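S-adenosylmethionine decarboxylase proenzyme (Aquifex aeolicus, PDB 2III) probably catalyses the decarboxylation of S-adenosylmethionine, which yields the propylamine donor for spermidine and spermine synthesis. Local coordinates at residues L7-L13 and L76-Y82. Sequence-based numbering, arbitrary orientation.
Sequences LHILADL and LATVDVY
Ile9, Ala11 and Leu13 pair with Val81, Val79 and Ala77 through six backbone hydrogen bonds, joining 7-13 and 76-82 as antiparallel neighbours inside the sheet, their axes 4.6 Å apart. The alternate residues, His8, Leu10 and Asp12, sit in non-hydrogen-bonded pairs with Tyr82, Asp80 and Thr78. His8 NE2 donates diagonally to Asp80 OD1 at 2.8 Å. The acceptor lies in the imidazole plane, but the donor meets OD1 on its anti side, 31° out of the carboxylate plane. His8 CG lies anti to the backbone N (chi1 -176°), as does CG of Tyr82, and the rings, 7° from parallel, are slid until they barely overlap. Instead, each CB lies over the partner's ring, Tyr82 CB 4.1 Å from the His8 centroid. Leu10 CD2 covers the other imidazole face. ND1 of His8 is hydrogen-bonded to NH1 of Arg113 of the same chain. With an alanine in place of His8, Asp80 OD1 would probably lose this donor and Arg113 its ND1 partner, and a gap would open between Tyr82 CB and Leu10 CD2. On the opposite face, Leu13 CD1 packs on Val79 CG2, and Ile9 and Leu13 touch helix 87-101. On the polar face, Arg113 of the second subunit forms salt bridges with Asp12 and Asp80, and Thr78 OG1 of that subunit is hydrogen-bonded to Tyr82 OH. The Tyr82 side chain also touches Ser64, the predicted pyruvoyl precursor, which places the dimer interface next to the probable active site.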
loop_
_atom_site.group_PDB
_atom_site.type_symbol
_atom_site.label_atom_id
_atom_site.label_comp_id
_atom_site.label_asym_id
_atom_site.label_seq_id
_atom_site.Cartn_x
_atom_site.Cartn_y
_atom_site.Cartn_z
ATOM N N LEU A 7 -6.066 -4.570 9.307
ATOM C CA LEU A 7 -4.901 -4.126 10.048
ATOM C C LEU A 7 -3.808 -3.877 9.016
ATOM O O LEU A 7 -3.519 -4.731 8.174
ATOM C CB LEU A 7 -4.455 -5.197 11.037
ATOM C CG LEU A 7 -3.459 -4.700 12.081
ATOM C CD1 LEU A 7 -4.170 -3.813 13.091
ATOM C CD2 LEU A 7 -2.850 -5.875 12.777
ATOM N N HIS A 8 -3.201 -2.703 9.092
ATOM C CA HIS A 8 -2.176 -2.304 8.145
ATOM C C HIS A 8 -0.885 -1.977 8.878
ATOM O O HIS A 8 -0.834 -1.067 9.705
ATOM C CB HIS A 8 -2.690 -1.082 7.363
ATOM C CG HIS A 8 -1.775 -0.598 6.282
ATOM N ND1 HIS A 8 -2.154 0.376 5.382
ATOM C CD2 HIS A 8 -0.498 -0.922 5.969
ATOM C CE1 HIS A 8 -1.151 0.630 4.561
ATOM N NE2 HIS A 8 -0.133 -0.143 4.895
ATOM N N ILE A 9 0.153 -2.743 8.575
ATOM C CA ILE A 9 1.461 -2.536 9.165
ATOM C C ILE A 9 2.407 -2.013 8.087
ATOM O O ILE A 9 2.503 -2.583 6.998
ATOM C CB ILE A 9 2.077 -3.848 9.682
ATOM C CG1 ILE A 9 1.101 -4.586 10.595
ATOM C CG2 ILE A 9 3.372 -3.542 10.435
ATOM C CD1 ILE A 9 1.551 -6.009 10.917
ATOM N N LEU A 10 3.097 -0.921 8.380
ATOM C CA LEU A 10 4.063 -0.404 7.430
ATOM C C LEU A 10 5.369 -0.214 8.180
ATOM O O LEU A 10 5.376 0.179 9.345
ATOM C CB LEU A 10 3.587 0.910 6.790
ATOM C CG LEU A 10 2.793 1.966 7.553
ATOM C CD1 LEU A 10 2.619 3.188 6.668
ATOM C CD2 LEU A 10 1.430 1.419 7.942
ATOM N N ALA A 11 6.476 -0.533 7.522
ATOM C CA ALA A 11 7.778 -0.402 8.149
ATOM C C ALA A 11 8.826 0.026 7.150
ATOM O O ALA A 11 8.782 -0.364 5.985
ATOM C CB ALA A 11 8.183 -1.725 8.770
ATOM N N ASP A 12 9.760 0.847 7.609
ATOM C CA ASP A 12 10.860 1.274 6.766
ATOM C C ASP A 12 12.054 0.536 7.367
ATOM O O ASP A 12 12.396 0.730 8.535
ATOM C CB ASP A 12 11.043 2.791 6.835
ATOM C CG ASP A 12 9.803 3.548 6.384
ATOM O OD1 ASP A 12 8.964 2.963 5.658
ATOM O OD2 ASP A 12 9.672 4.736 6.749
ATOM N N LEU A 13 12.663 -0.336 6.574
ATOM C CA LEU A 13 13.789 -1.135 7.043
ATOM C C LEU A 13 15.129 -0.590 6.561
ATOM O O LEU A 13 15.343 -0.434 5.361
ATOM C CB LEU A 13 13.620 -2.580 6.569
ATOM C CG LEU A 13 12.214 -3.188 6.621
ATOM C CD1 LEU A 13 12.308 -4.647 6.222
ATOM C CD2 LEU A 13 11.610 -3.059 8.015
ATOM N N LEU A 76 17.821 0.190 2.005
ATOM C CA LEU A 76 16.455 0.443 2.434
ATOM C C LEU A 76 15.354 -0.264 1.667
ATOM O O LEU A 76 15.409 -0.402 0.438
ATOM C CB LEU A 76 16.186 1.949 2.385
ATOM C CG LEU A 76 14.724 2.379 2.544
ATOM C CD1 LEU A 76 14.316 2.232 3.995
ATOM C CD2 LEU A 76 14.549 3.817 2.073
ATOM N N ALA A 77 14.340 -0.680 2.422
ATOM C CA ALA A 77 13.161 -1.336 1.873
ATOM C C ALA A 77 11.945 -0.826 2.648
ATOM O O ALA A 77 11.942 -0.822 3.876
ATOM C CB ALA A 77 13.280 -2.858 2.016
ATOM N N THR A 78 10.921 -0.378 1.932
ATOM C CA THR A 78 9.708 0.101 2.573
ATOM C C THR A 78 8.638 -0.954 2.336
ATOM O O THR A 78 8.291 -1.269 1.189
ATOM C CB THR A 78 9.286 1.470 2.005
ATOM O OG1 THR A 78 9.291 1.430 0.569
ATOM C CG2 THR A 78 10.257 2.543 2.491
ATOM N N VAL A 79 8.125 -1.495 3.436
ATOM C CA VAL A 79 7.147 -2.576 3.399
ATOM C C VAL A 79 5.748 -2.268 3.943
ATOM O O VAL A 79 5.591 -1.540 4.919
ATOM C CB VAL A 79 7.684 -3.781 4.191
ATOM C CG1 VAL A 79 6.791 -4.993 3.960
ATOM C CG2 VAL A 79 9.142 -4.066 3.793
ATOM N N ASP A 80 4.735 -2.849 3.310
ATOM C CA ASP A 80 3.358 -2.683 3.753
ATOM C C ASP A 80 2.674 -4.040 3.807
ATOM O O ASP A 80 2.702 -4.799 2.831
ATOM C CB ASP A 80 2.554 -1.797 2.788
ATOM C CG ASP A 80 2.892 -0.327 2.908
ATOM O OD1 ASP A 80 1.954 0.466 3.155
ATOM O OD2 ASP A 80 4.079 0.039 2.743
ATOM N N VAL A 81 2.067 -4.349 4.947
ATOM C CA VAL A 81 1.316 -5.588 5.084
ATOM C C VAL A 81 -0.055 -5.182 5.589
ATOM O O VAL A 81 -0.221 -4.830 6.750
ATOM C CB VAL A 81 1.966 -6.581 6.062
ATOM C CG1 VAL A 81 1.055 -7.800 6.246
ATOM C CG2 VAL A 81 3.304 -7.041 5.505
ATOM N N TYR A 82 -1.029 -5.228 4.689
ATOM C CA TYR A 82 -2.408 -4.838 4.965
ATOM C C TYR A 82 -3.346 -6.021 4.695
ATOM O O TYR A 82 -3.534 -6.406 3.543
ATOM C CB TYR A 82 -2.750 -3.654 4.048
ATOM C CG TYR A 82 -4.122 -3.031 4.192
ATOM C CD1 TYR A 82 -4.481 -1.940 3.403
ATOM C CD2 TYR A 82 -5.063 -3.518 5.109
ATOM C CE1 TYR A 82 -5.736 -1.342 3.514
ATOM C CE2 TYR A 82 -6.331 -2.927 5.229
ATOM C CZ TYR A 82 -6.659 -1.840 4.426
ATOM O OH TYR A 82 -7.910 -1.259 4.505
#